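Local coordinates for protein trans-2-enoyl-CoA reductase [NADH] (Treponema denticola ATCC 35405, PDB 4GGO) that reduces the carbon-carbon double bond of trans-2-enoyl-CoA substrates such as crotonyl-CoA with NADH, in bacterial fatty acid synthesis, at residues A70-G75 / E105-E110; E29-Y34 / S66-A71; S354-K359 / E366-L371; P292-S297 / D348-V353; E208-W213 / T229-Y234. All blocks are in the same frame, centred on the assembly; numbering follows the deposited sequence.

Contact 1: residues A70-G75 / E105-E110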
# COMPACT_ATOMS: atom_id res chain seq x y z
N ALA A 70 12.77 4.44 -3.55
CA ALA A 70 13.96 3.72 -4.00
C ALA A 70 14.60 4.40 -5.20
O ALA A 70 15.82 4.59 -5.24
CB ALA A 70 13.61 2.27 -4.34
N ALA A 71 13.78 4.79 -6.17
CA ALA A 71 14.28 5.37 -7.41
C ALA A 71 14.73 6.82 -7.26
O ALA A 71 15.86 7.16 -7.62
CB ALA A 71 13.23 5.25 -8.51
N PHE A 72 13.86 7.67 -6.73
CA PHE A 72 14.14 9.10 -6.71
C PHE A 72 14.79 9.59 -5.41
O PHE A 72 15.18 10.75 -5.31
CB PHE A 72 12.87 9.89 -7.02
CG PHE A 72 12.30 9.60 -8.37
CD1 PHE A 72 12.85 10.16 -9.51
CD2 PHE A 72 11.23 8.74 -8.51
CE1 PHE A 72 12.33 9.89 -10.76
CE2 PHE A 72 10.70 8.46 -9.76
CZ PHE A 72 11.25 9.03 -10.89
N GLY A 73 14.90 8.70 -4.43
CA GLY A 73 15.57 9.03 -3.19
C GLY A 73 16.96 8.43 -3.14
O GLY A 73 17.89 9.04 -2.60
N TYR A 74 17.11 7.24 -3.70
CA TYR A 74 18.38 6.52 -3.62
C TYR A 74 19.03 6.25 -4.98
O TYR A 74 20.18 5.83 -5.04
CB TYR A 74 18.19 5.21 -2.84
CG TYR A 74 17.88 5.42 -1.38
CD1 TYR A 74 18.90 5.54 -0.44
CD2 TYR A 74 16.57 5.51 -0.93
CE1 TYR A 74 18.63 5.73 0.90
CE2 TYR A 74 16.28 5.71 0.41
CZ TYR A 74 17.32 5.82 1.32
OH TYR A 74 17.04 6.01 2.65
N GLY A 75 18.29 6.51 -6.05
CA GLY A 75 18.82 6.34 -7.39
C GLY A 75 18.82 4.90 -7.86
O GLY A 75 19.53 4.54 -8.79
N GLU A 105 8.04 7.71 -17.08
CA GLU A 105 8.39 8.94 -17.78
C GLU A 105 9.35 9.79 -16.95
O GLU A 105 10.31 10.35 -17.47
CB GLU A 105 7.13 9.73 -18.13
CG GLU A 105 7.38 11.00 -18.92
CD GLU A 105 6.14 11.48 -19.65
OE1 GLU A 105 5.37 10.63 -20.13
OE2 GLU A 105 5.93 12.71 -19.73
N ALA A 106 9.08 9.87 -15.65
CA ALA A 106 9.93 10.62 -14.74
C ALA A 106 11.28 9.93 -14.56
O ALA A 106 12.32 10.59 -14.53
CB ALA A 106 9.25 10.79 -13.39
N ALA A 107 11.25 8.61 -14.46
CA ALA A 107 12.47 7.82 -14.28
C ALA A 107 13.38 7.93 -15.50
O ALA A 107 14.61 7.98 -15.37
CB ALA A 107 12.13 6.37 -14.00
N LYS A 108 12.78 7.97 -16.68
CA LYS A 108 13.52 8.09 -17.92
C LYS A 108 14.20 9.46 -17.99
O LYS A 108 15.34 9.57 -18.43
CB LYS A 108 12.59 7.89 -19.12
CG LYS A 108 13.29 7.51 -20.42
CD LYS A 108 13.56 8.72 -21.30
CE LYS A 108 14.05 8.29 -22.68
NZ LYS A 108 14.21 9.45 -23.59
N ARG A 109 13.48 10.48 -17.54
CA ARG A 109 14.00 11.84 -17.53
C ARG A 109 15.20 11.99 -16.59
O ARG A 109 16.11 12.77 -16.85
CB ARG A 109 12.89 12.83 -17.15
CG ARG A 109 13.31 14.29 -17.15
CD ARG A 109 12.11 15.22 -17.09
NE ARG A 109 11.26 14.98 -15.93
CZ ARG A 109 9.99 14.59 -15.99
NH1 ARG A 109 9.42 14.40 -17.17
NH2 ARG A 109 9.30 14.39 -14.88
N GLU A 110 15.19 11.22 -15.51
CA GLU A 110 16.27 11.26 -14.53
C GLU A 110 17.47 10.42 -14.96
O GLU A 110 18.55 10.54 -14.39
CB GLU A 110 15.77 10.77 -13.16
CG GLU A 110 14.75 11.69 -12.51
CD GLU A 110 15.39 12.89 -11.84
OE1 GLU A 110 16.63 12.97 -11.80
OE2 GLU A 110 14.64 13.76 -11.35
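Two neighbouring helices of the Rossmann-type nucleotide-binding fold meet where the ring of Phe-72, near the end of helix 61-74, is set against Ala-106, Ala-107 and Glu-110 of helix 95-110. The rim of the phenyl ring does the touching. Its CE1 lies 3.5 Å from CG of Glu-110, which sits close to the ring plane, and its CZ comes 3.6 Å from the backbone N of Ala-107, also at the edge. The methyl CB of Ala-106 reaches CZ of Phe-72 obliquely at 3.7 Å, while CB of Ala-107 stays a little farther from the same atom. With CG beside the backbone N (chi1 -61°), the ring bridges axes that are still 11.0 Å apart in these segments. Strand 77-82 runs between the two helices in sequence, so they follow one another in the alternating beta-alpha order of the fold and run roughly parallel, at 33°. The Glu-110 chain bends at chi2, which leaves its methylene against the ring and its carboxylate plane turned 72° from it; that carboxylate forms a salt bridge with Lys-36. Phe-103 packs edge-to-face with Phe-72, and Ile-32 of helix 21-38 touches both Phe-72 and Ala-106.

Contact 2: residues E29-Y34 / S66-A71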
# COMPACT_ATOMS: atom_id res chain seq x y z
N GLU A 29 4.20 13.07 -9.30
CA GLU A 29 5.22 14.11 -9.28
C GLU A 29 5.39 14.74 -7.90
O GLU A 29 6.51 15.04 -7.48
CB GLU A 29 4.91 15.20 -10.32
CG GLU A 29 5.17 14.78 -11.75
CD GLU A 29 4.79 15.84 -12.76
OE1 GLU A 29 3.89 16.66 -12.45
OE2 GLU A 29 5.38 15.87 -13.86
N ASP A 30 4.27 14.94 -7.20
CA ASP A 30 4.32 15.50 -5.85
C ASP A 30 5.06 14.58 -4.89
O ASP A 30 5.77 15.04 -4.00
CB ASP A 30 2.91 15.79 -5.33
CG ASP A 30 2.26 16.98 -6.00
OD1 ASP A 30 2.97 17.71 -6.73
OD2 ASP A 30 1.05 17.20 -5.80
N GLN A 31 4.88 13.27 -5.07
CA GLN A 31 5.57 12.30 -4.22
C GLN A 31 7.06 12.30 -4.52
O GLN A 31 7.88 12.16 -3.62
CB GLN A 31 4.98 10.90 -4.42
CG GLN A 31 3.55 10.74 -3.92
CD GLN A 31 3.03 9.33 -4.08
OE1 GLN A 31 3.64 8.37 -3.60
NE2 GLN A 31 1.90 9.19 -4.76
N ILE A 32 7.40 12.45 -5.80
CA ILE A 32 8.80 12.53 -6.21
C ILE A 32 9.46 13.77 -5.62
O ILE A 32 10.58 13.70 -5.11
CB ILE A 32 8.93 12.56 -7.75
CG1 ILE A 32 8.40 11.26 -8.35
CG2 ILE A 32 10.38 12.77 -8.16
CD1 ILE A 32 8.34 11.27 -9.86
N GLU A 33 8.76 14.90 -5.68
CA GLU A 33 9.29 16.15 -5.15
C GLU A 33 9.52 16.06 -3.64
O GLU A 33 10.53 16.56 -3.14
CB GLU A 33 8.36 17.32 -5.47
CG GLU A 33 8.86 18.66 -4.93
CD GLU A 33 7.94 19.82 -5.27
OE1 GLU A 33 6.98 19.61 -6.05
OE2 GLU A 33 8.17 20.93 -4.75
N TYR A 34 8.61 15.41 -2.93
CA TYR A 34 8.77 15.22 -1.50
C TYR A 34 9.97 14.34 -1.20
O TYR A 34 10.77 14.65 -0.32
CB TYR A 34 7.52 14.60 -0.86
CG TYR A 34 7.69 14.33 0.62
CD1 TYR A 34 7.45 15.32 1.56
CD2 TYR A 34 8.11 13.08 1.07
CE1 TYR A 34 7.61 15.08 2.91
CE2 TYR A 34 8.28 12.83 2.42
CZ TYR A 34 8.03 13.83 3.34
OH TYR A 34 8.19 13.59 4.68
N SER A 66 7.04 3.09 -2.39
CA SER A 66 8.25 2.30 -2.22
C SER A 66 9.14 2.38 -3.45
O SER A 66 10.37 2.43 -3.33
CB SER A 66 7.89 0.84 -1.92
OG SER A 66 7.07 0.74 -0.77
N ARG A 67 8.53 2.38 -4.62
CA ARG A 67 9.28 2.47 -5.87
C ARG A 67 9.85 3.87 -6.03
O ARG A 67 11.01 4.04 -6.41
CB ARG A 67 8.40 2.10 -7.06
CG ARG A 67 9.19 1.65 -8.28
CD ARG A 67 8.29 1.40 -9.49
NE ARG A 67 9.06 0.95 -10.64
CZ ARG A 67 8.55 0.75 -11.85
NH1 ARG A 67 7.26 0.96 -12.08
NH2 ARG A 67 9.34 0.34 -12.84
N ILE A 68 9.03 4.87 -5.73
CA ILE A 68 9.45 6.27 -5.82
C ILE A 68 10.60 6.59 -4.85
O ILE A 68 11.56 7.26 -5.22
CB ILE A 68 8.26 7.22 -5.56
CG1 ILE A 68 7.26 7.14 -6.72
CG2 ILE A 68 8.74 8.65 -5.38
CD1 ILE A 68 6.05 8.02 -6.54
N THR A 69 10.49 6.09 -3.62
CA THR A 69 11.54 6.31 -2.63
C THR A 69 12.85 5.66 -3.05
O THR A 69 13.92 6.27 -2.93
CB THR A 69 11.13 5.78 -1.24
OG1 THR A 69 9.92 6.43 -0.81
CG2 THR A 69 12.23 6.05 -0.21
N ALA A 70 12.77 4.44 -3.55
CA ALA A 70 13.96 3.72 -4.00
C ALA A 70 14.60 4.40 -5.20
O ALA A 70 15.82 4.59 -5.24
CB ALA A 70 13.61 2.27 -4.34
N ALA A 71 13.78 4.79 -6.17
CA ALA A 71 14.28 5.37 -7.41
C ALA A 71 14.73 6.82 -7.26
O ALA A 71 15.86 7.16 -7.62
CB ALA A 71 13.23 5.25 -8.51
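This is a buried apolar helix-helix contact, in which Ile-68 of helix 61-74 is inserted against Gln-31 and Ile-32 of helix 21-38. It sits in the N-terminal part of the nucleotide-binding fold: helix 61-74 starts within the NAD-binding segment that includes Gly-61 and Tyr-62, and helix 21-38 lies against it. The backbones come near each other here, with CA of Ile-32 and CA of Ile-68 6.3 Å apart. Ile-68 divides its two branches between its partners. CG2, anti to the backbone N, is 4.0 Å from CG1 of Ile-32 and equally far from CA of that residue, whereas the longer branch ends in CD1, 3.7 Å from CB of Gln-31. The Ile-68 side chain crosses each of the other two at about a right angle. Beyond CB, the Gln-31 chain runs on past the same methyl, and its OE1 passes 3.8 Å from CD1 of Ile-68. The amide nitrogen of Gln-31 turns back to its own helix in a weak hydrogen bond to Gly-27 O. Val-28 and Thr-35 of helix 21-38 and Phe-103 of helix 95-110 also touch Ile-68. No hydrogen bond links the two segments, which implies that the pairing here depends on dispersion forces and the fit of branched side chains, with the aliphatic part of a glutamine serving as hydrocarbon.

Contact 3: residues S354-K359 / E366-L371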
# COMPACT_ATOMS: atom_id res chain seq x y z
N SER A 354 -9.71 7.79 20.66
CA SER A 354 -10.81 7.11 21.34
C SER A 354 -11.79 8.10 21.96
O SER A 354 -13.00 7.92 21.89
CB SER A 354 -10.28 6.15 22.41
OG SER A 354 -9.63 5.04 21.81
N ALA A 355 -11.25 9.14 22.59
CA ALA A 355 -12.09 10.18 23.18
C ALA A 355 -12.85 10.93 22.10
O ALA A 355 -14.02 11.28 22.28
CB ALA A 355 -11.24 11.14 24.00
N LEU A 356 -12.19 11.15 20.97
CA LEU A 356 -12.78 11.88 19.86
C LEU A 356 -13.94 11.11 19.22
O LEU A 356 -14.98 11.69 18.91
CB LEU A 356 -11.72 12.21 18.81
CG LEU A 356 -12.12 13.17 17.69
CD1 LEU A 356 -12.68 14.46 18.27
CD2 LEU A 356 -10.93 13.46 16.78
N MET A 357 -13.75 9.81 19.05
CA MET A 357 -14.77 8.96 18.43
C MET A 357 -16.07 8.91 19.24
O MET A 357 -17.15 8.76 18.68
CB MET A 357 -14.24 7.55 18.19
CG MET A 357 -13.17 7.45 17.11
SD MET A 357 -12.77 5.75 16.64
CE MET A 357 -11.93 5.18 18.12
N GLU A 358 -15.95 9.05 20.55
CA GLU A 358 -17.12 9.01 21.43
C GLU A 358 -17.94 10.30 21.37
O GLU A 358 -19.12 10.30 21.71
CB GLU A 358 -16.70 8.74 22.88
CG GLU A 358 -16.23 7.32 23.15
CD GLU A 358 -15.87 7.09 24.60
OE1 GLU A 358 -15.86 8.07 25.38
OE2 GLU A 358 -15.58 5.93 24.97
N LYS A 359 -17.32 11.38 20.92
CA LYS A 359 -17.97 12.68 20.91
C LYS A 359 -18.55 13.04 19.54
O LYS A 359 -19.32 13.99 19.41
CB LYS A 359 -16.99 13.77 21.36
CG LYS A 359 -16.38 13.52 22.72
CD LYS A 359 -15.31 14.55 23.05
CE LYS A 359 -14.66 14.25 24.39
NZ LYS A 359 -15.63 14.31 25.52
N GLU A 366 -17.91 16.97 10.57
CA GLU A 366 -17.04 17.73 9.68
C GLU A 366 -16.06 18.60 10.48
O GLU A 366 -14.95 18.87 10.03
CB GLU A 366 -17.87 18.59 8.73
CG GLU A 366 -17.06 19.38 7.71
CD GLU A 366 -16.42 18.49 6.66
OE1 GLU A 366 -16.92 17.36 6.45
OE2 GLU A 366 -15.41 18.91 6.06
N SER A 367 -16.49 19.03 11.66
CA SER A 367 -15.68 19.90 12.51
C SER A 367 -14.77 19.11 13.45
O SER A 367 -13.62 19.48 13.67
CB SER A 367 -16.57 20.84 13.31
OG SER A 367 -15.80 21.69 14.15
N LEU A 368 -15.29 18.01 14.00
CA LEU A 368 -14.56 17.21 14.97
C LEU A 368 -13.50 16.31 14.34
O LEU A 368 -12.45 16.07 14.94
CB LEU A 368 -15.52 16.37 15.81
CG LEU A 368 -15.71 16.77 17.27
CD1 LEU A 368 -16.34 18.16 17.38
CD2 LEU A 368 -16.54 15.74 18.01
N THR A 369 -13.78 15.80 13.15
CA THR A 369 -12.86 14.90 12.47
C THR A 369 -12.38 15.47 11.14
O THR A 369 -12.93 16.45 10.65
CB THR A 369 -13.49 13.51 12.22
OG1 THR A 369 -14.55 13.63 11.26
CG2 THR A 369 -14.04 12.93 13.51
N ASP A 370 -11.36 14.84 10.57
CA ASP A 370 -10.81 15.29 9.30
C ASP A 370 -11.50 14.59 8.13
O ASP A 370 -10.88 13.82 7.40
CB ASP A 370 -9.30 15.04 9.25
CG ASP A 370 -8.63 15.73 8.07
OD1 ASP A 370 -9.25 16.65 7.50
OD2 ASP A 370 -7.49 15.35 7.73
N LEU A 371 -12.79 14.87 7.97
CA LEU A 371 -13.55 14.33 6.85
C LEU A 371 -13.02 14.92 5.54
O LEU A 371 -13.06 14.27 4.50
CB LEU A 371 -15.04 14.64 7.00
CG LEU A 371 -15.76 13.95 8.16
CD1 LEU A 371 -17.25 14.25 8.12
CD2 LEU A 371 -15.51 12.45 8.14
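Leu-356 and Leu-368 lie alongside each other, running in opposing senses, and both side chains set out toward the other segment. The forked end of Leu-356 reaches beyond the Leu-368 side chain to its backbone: CD2 lies 3.5 Å from the carbonyl O of Leu-368, and CD1 is 3.7 Å from that same oxygen. CD1 also meets CG of Leu-368 at 3.9 Å, the direct apolar touch between the two leucines. Leu-368 runs the other way along its neighbour and brings CD2 to the last turn of helix 347-359, 3.6 Å from the carbonyl O of Lys-359 and 3.9 Å from CB of that lysine. Its first torsion, chi1 -109°, lies away from any staggered value, and this twist swings the fork toward Lys-359. From CB onward the lysine chain leads off, so its ammonium group takes no part. The Lys-359 carbonyl has its polar partner in Asn-364, whose side-chain ND2 donates to it from the intervening loop. Past Leu-368 the chain leaves the helix at Thr-369, and Asp-370, at the N-cap of helix 371-380, receives the backbone N of Gly-373 on OD1. The arrangement is that of a short helix-loop-helix connection at the surface of the C-terminal helical region: a pair of leucines closes the loop between helix 347-359 and the brief helix 365-368, far from the cofactor and substrate sites.

Contact 4: residues P292-S297 / D348-V353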
# COMPACT_ATOMS: atom_id res chain seq x y z
N PRO A 292 -13.67 3.88 8.82
CA PRO A 292 -13.71 5.25 8.29
C PRO A 292 -13.79 6.31 9.38
O PRO A 292 -13.21 7.39 9.23
CB PRO A 292 -15.00 5.26 7.46
CG PRO A 292 -15.24 3.83 7.12
CD PRO A 292 -14.80 3.08 8.34
N LEU A 293 -14.51 6.02 10.46
CA LEU A 293 -14.62 6.95 11.58
C LEU A 293 -13.30 7.04 12.34
O LEU A 293 -12.90 8.12 12.77
CB LEU A 293 -15.74 6.52 12.53
CG LEU A 293 -15.89 7.37 13.80
CD1 LEU A 293 -16.19 8.82 13.43
CD2 LEU A 293 -16.96 6.81 14.71
N TYR A 294 -12.64 5.90 12.50
CA TYR A 294 -11.34 5.85 13.15
C TYR A 294 -10.30 6.66 12.38
O TYR A 294 -9.60 7.49 12.96
CB TYR A 294 -10.87 4.40 13.31
CG TYR A 294 -9.42 4.28 13.70
CD1 TYR A 294 -8.98 4.65 14.96
CD2 TYR A 294 -8.48 3.79 12.80
CE1 TYR A 294 -7.65 4.54 15.33
CE2 TYR A 294 -7.14 3.67 13.15
CZ TYR A 294 -6.74 4.05 14.42
OH TYR A 294 -5.41 3.94 14.78
N LEU A 295 -10.20 6.41 11.08
CA LEU A 295 -9.24 7.09 10.23
C LEU A 295 -9.46 8.60 10.19
O LEU A 295 -8.52 9.37 10.27
CB LEU A 295 -9.27 6.53 8.80
CG LEU A 295 -8.71 5.12 8.62
CD1 LEU A 295 -8.89 4.66 7.18
CD2 LEU A 295 -7.25 5.07 9.01
N ALA A 296 -10.72 9.00 10.06
CA ALA A 296 -11.07 10.42 10.06
C ALA A 296 -10.66 11.07 11.38
O ALA A 296 -10.18 12.20 11.41
CB ALA A 296 -12.56 10.60 9.81
N SER A 297 -10.85 10.34 12.47
CA SER A 297 -10.46 10.82 13.79
C SER A 297 -8.95 10.78 13.94
O SER A 297 -8.36 11.68 14.54
CB SER A 297 -11.12 9.97 14.88
OG SER A 297 -12.53 9.96 14.72
N ASP A 348 -0.71 8.32 23.54
CA ASP A 348 -1.28 9.66 23.52
C ASP A 348 -2.16 9.87 22.29
O ASP A 348 -3.17 10.57 22.34
CB ASP A 348 -0.18 10.72 23.62
CG ASP A 348 0.68 10.79 22.38
OD1 ASP A 348 1.46 9.84 22.13
OD2 ASP A 348 0.60 11.80 21.65
N VAL A 349 -1.78 9.24 21.18
CA VAL A 349 -2.58 9.31 19.97
C VAL A 349 -3.88 8.51 20.12
O VAL A 349 -4.96 9.03 19.86
CB VAL A 349 -1.80 8.80 18.74
CG1 VAL A 349 -2.73 8.65 17.53
CG2 VAL A 349 -0.65 9.74 18.41
N GLN A 350 -3.75 7.25 20.54
CA GLN A 350 -4.90 6.36 20.65
C GLN A 350 -5.95 6.83 21.67
O GLN A 350 -7.15 6.65 21.46
CB GLN A 350 -4.45 4.93 20.97
CG GLN A 350 -3.77 4.22 19.81
CD GLN A 350 -4.68 4.09 18.60
OE1 GLN A 350 -5.81 3.63 18.71
NE2 GLN A 350 -4.19 4.51 17.44
N LYS A 351 -5.49 7.42 22.76
CA LYS A 351 -6.41 7.93 23.76
C LYS A 351 -7.16 9.16 23.25
O LYS A 351 -8.35 9.33 23.52
CB LYS A 351 -5.68 8.24 25.07
CG LYS A 351 -5.27 6.98 25.83
CD LYS A 351 -4.86 7.30 27.26
CE LYS A 351 -3.64 8.19 27.29
NZ LYS A 351 -3.13 8.36 28.68
N ALA A 352 -6.47 10.00 22.49
CA ALA A 352 -7.09 11.17 21.88
C ALA A 352 -8.11 10.76 20.82
O ALA A 352 -9.17 11.36 20.70
CB ALA A 352 -6.03 12.08 21.29
N VAL A 353 -7.77 9.73 20.04
CA VAL A 353 -8.67 9.23 19.01
C VAL A 353 -9.91 8.59 19.62
O VAL A 353 -11.03 8.83 19.16
CB VAL A 353 -7.96 8.21 18.08
CG1 VAL A 353 -8.96 7.56 17.14
CG2 VAL A 353 -6.84 8.88 17.30
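Tyr-294 and Gln-350 supply the polar part of this contact between helices 291-305 and 347-359. The amide NE2 of Gln-350 donates to the phenol OH of Tyr-294 over 3.0 Å in a nearly straight bond (162° at the hydrogen). The oxygen lies near the plane of the amide, and NE2 lies near the plane of the ring, yet the two planes are turned 43° apart. A bend at chi2 of Gln-350 brings the amide round to the phenol. Glu-344 serves both groups: its carboxylate hydrogen-bonds to the tyrosine OH and its backbone O to the glutamine NE2, so the phenol oxygen is gripped from two directions. The apolar part centres on Val-353, whose CG1 approaches the Tyr-294 ring obliquely, 3.6 Å from CD1, and lies 3.9 Å from CB of Ser-297. Within helix 291-305, Ser-297 folds its hydroxyl OG back to Leu-293 O at 2.7 Å, while its CB faces the valine. That carbonyl also accepts from Ser-297 N on the opposite face of its plane. The helix segments are inclined at 119°, with CA of Ser-297 and CA of Val-353 5.7 Å apart. Tyr-294 also packs on Tyr-234, which binds the substrate, and lies about 8 Å, side chain to side chain, from Tyr-244, the inferred proton donor; the crossing thus forms part of the helical surround of the active site.

Contact 5: residues E208-W213 / T229-Y234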
# COMPACT_ATOMS: atom_id res chain seq x y z
N GLU A 208 1.65 -16.80 0.77
CA GLU A 208 1.96 -17.85 -0.20
C GLU A 208 2.66 -17.32 -1.45
O GLU A 208 3.72 -17.83 -1.83
CB GLU A 208 0.70 -18.63 -0.59
CG GLU A 208 0.20 -19.59 0.48
CD GLU A 208 -0.81 -20.59 -0.05
OE1 GLU A 208 -1.27 -20.42 -1.20
OE2 GLU A 208 -1.14 -21.55 0.68
N ASP A 209 2.08 -16.31 -2.08
CA ASP A 209 2.64 -15.75 -3.30
C ASP A 209 3.99 -15.08 -3.05
O ASP A 209 4.89 -15.15 -3.88
CB ASP A 209 1.68 -14.75 -3.94
CG ASP A 209 2.20 -14.21 -5.25
OD1 ASP A 209 2.51 -15.02 -6.15
OD2 ASP A 209 2.30 -12.97 -5.39
N TRP A 210 4.10 -14.43 -1.89
CA TRP A 210 5.34 -13.78 -1.48
C TRP A 210 6.48 -14.80 -1.45
O TRP A 210 7.53 -14.58 -2.04
CB TRP A 210 5.16 -13.16 -0.10
CG TRP A 210 6.36 -12.46 0.44
CD1 TRP A 210 7.41 -11.95 -0.27
CD2 TRP A 210 6.65 -12.19 1.82
NE1 TRP A 210 8.33 -11.38 0.58
CE2 TRP A 210 7.88 -11.52 1.87
CE3 TRP A 210 5.98 -12.46 3.02
CZ2 TRP A 210 8.46 -11.10 3.07
CZ3 TRP A 210 6.55 -12.04 4.21
CH2 TRP A 210 7.78 -11.38 4.22
N GLU A 211 6.24 -15.91 -0.76
CA GLU A 211 7.23 -16.97 -0.64
C GLU A 211 7.52 -17.59 -2.00
O GLU A 211 8.65 -17.98 -2.29
CB GLU A 211 6.75 -18.04 0.34
CG GLU A 211 7.82 -19.05 0.74
CD GLU A 211 7.34 -19.99 1.82
OE1 GLU A 211 6.12 -20.25 1.90
OE2 GLU A 211 8.19 -20.48 2.61
N ARG A 212 6.50 -17.66 -2.85
CA ARG A 212 6.66 -18.20 -4.19
C ARG A 212 7.56 -17.30 -5.02
O ARG A 212 8.41 -17.78 -5.77
CB ARG A 212 5.30 -18.38 -4.87
CG ARG A 212 5.33 -19.26 -6.10
CD ARG A 212 3.95 -19.36 -6.75
NE ARG A 212 3.94 -20.27 -7.89
CZ ARG A 212 3.49 -21.52 -7.85
NH1 ARG A 212 3.01 -22.01 -6.71
NH2 ARG A 212 3.51 -22.27 -8.94
N TRP A 213 7.37 -15.99 -4.88
CA TRP A 213 8.23 -15.02 -5.56
C TRP A 213 9.68 -15.18 -5.14
O TRP A 213 10.58 -15.22 -5.98
CB TRP A 213 7.76 -13.59 -5.27
CG TRP A 213 6.74 -13.06 -6.23
CD1 TRP A 213 5.39 -13.03 -6.05
CD2 TRP A 213 6.99 -12.48 -7.51
NE1 TRP A 213 4.78 -12.47 -7.15
CE2 TRP A 213 5.74 -12.12 -8.06
CE3 TRP A 213 8.15 -12.24 -8.26
CZ2 TRP A 213 5.62 -11.53 -9.32
CZ3 TRP A 213 8.02 -11.64 -9.50
CH2 TRP A 213 6.77 -11.30 -10.02
N THR A 229 13.59 -8.35 2.01
CA THR A 229 12.25 -8.47 1.45
C THR A 229 11.18 -8.17 2.51
O THR A 229 11.25 -8.66 3.64
CB THR A 229 12.00 -9.83 0.76
OG1 THR A 229 10.71 -9.83 0.14
CG2 THR A 229 12.10 -10.98 1.74
N LEU A 230 10.21 -7.34 2.14
CA LEU A 230 9.18 -6.90 3.07
C LEU A 230 7.78 -7.15 2.52
O LEU A 230 7.55 -7.05 1.32
CB LEU A 230 9.33 -5.41 3.36
CG LEU A 230 10.71 -4.86 3.74
CD1 LEU A 230 10.63 -3.36 3.98
CD2 LEU A 230 11.24 -5.57 4.97
N ALA A 231 6.86 -7.48 3.42
CA ALA A 231 5.45 -7.54 3.08
C ALA A 231 4.69 -6.59 4.01
O ALA A 231 4.82 -6.68 5.23
CB ALA A 231 4.92 -8.96 3.21
N TYR A 232 3.92 -5.69 3.42
CA TYR A 232 3.21 -4.69 4.20
C TYR A 232 1.94 -5.26 4.82
O TYR A 232 1.29 -6.13 4.25
CB TYR A 232 2.88 -3.47 3.34
CG TYR A 232 4.11 -2.71 2.89
CD1 TYR A 232 5.21 -2.58 3.74
CD2 TYR A 232 4.18 -2.14 1.63
CE1 TYR A 232 6.34 -1.90 3.34
CE2 TYR A 232 5.32 -1.45 1.23
CZ TYR A 232 6.39 -1.33 2.08
OH TYR A 232 7.52 -0.65 1.69
N SER A 233 1.61 -4.77 6.01
CA SER A 233 0.45 -5.26 6.75
C SER A 233 -0.09 -4.19 7.68
O SER A 233 0.37 -3.05 7.66
CB SER A 233 0.81 -6.52 7.54
OG SER A 233 -0.33 -7.04 8.20
N TYR A 234 -1.07 -4.56 8.51
CA TYR A 234 -1.70 -3.61 9.41
C TYR A 234 -2.22 -4.32 10.66
O TYR A 234 -2.71 -5.44 10.58
CB TYR A 234 -2.85 -2.89 8.70
CG TYR A 234 -3.47 -1.76 9.49
CD1 TYR A 234 -2.70 -0.70 9.95
CD2 TYR A 234 -4.83 -1.74 9.75
CE1 TYR A 234 -3.26 0.33 10.67
CE2 TYR A 234 -5.41 -0.70 10.46
CZ TYR A 234 -4.62 0.33 10.92
OH TYR A 234 -5.19 1.36 11.63
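Helix 208-213 runs almost antiparallel to strand 229-233, at 167° with segment axes 10.3 Å apart, as expected of a helix packed on the sheet within a beta-alpha-beta crossover, here between the adjacent parallel strands 141-146 and 227-233. Trp-210 carries the contact, reaching Thr-229 and Ala-231, whose side chains both point from the strand toward the helix. With CG anti to the backbone N, its indole extends to the strand and is used in two ways. At the edge, NE1 donates to OG1 of Thr-229 over 2.9 Å, with an angle of 166° at the hydrogen and the oxygen almost in the ring plane. Over one face sits CB of Ala-231, 3.6 Å from the centroid of the six-membered ring and 13° off its normal, a CH-pi contact. Leu-256 and Ala-260 of helix 248-266 also touch the indole. Thr-229 OG1 in turn hydrogen-bonds to Ile-144 O on the neighbouring strand, so the hydroxyl accepts from the indole and donates to that carbonyl. The buried indole N-H is therefore satisfied, and the edge bond together with the methyl on the face would hold the ring in one rotation.

Overall arrangement
From the N terminus, contact 2 closes the loop from helix 21-38 to helix 61-74, and contact 1 sets out from that second helix to reach helix 95-110; the two share Ala-70 and Ala-71. The remaining loops follow in series without nesting: contact 5 returns helix 208-219 to strand 227-233, contact 4 spans some fifty residues between helices 291-305 and 347-359, and contact 3 makes a short closure on the latter helix. A probable hydrogen bond between Ser-66 OG and Tyr-232 OH joins contacts 2 and 5, contacts 4 and 5 touch through a pair of tyrosines, and Asp-370 N probably bonds Ala-296 O between contacts 3 and 4. The nucleotide-binding helices, central sheet and C-terminal helices are thereby connected.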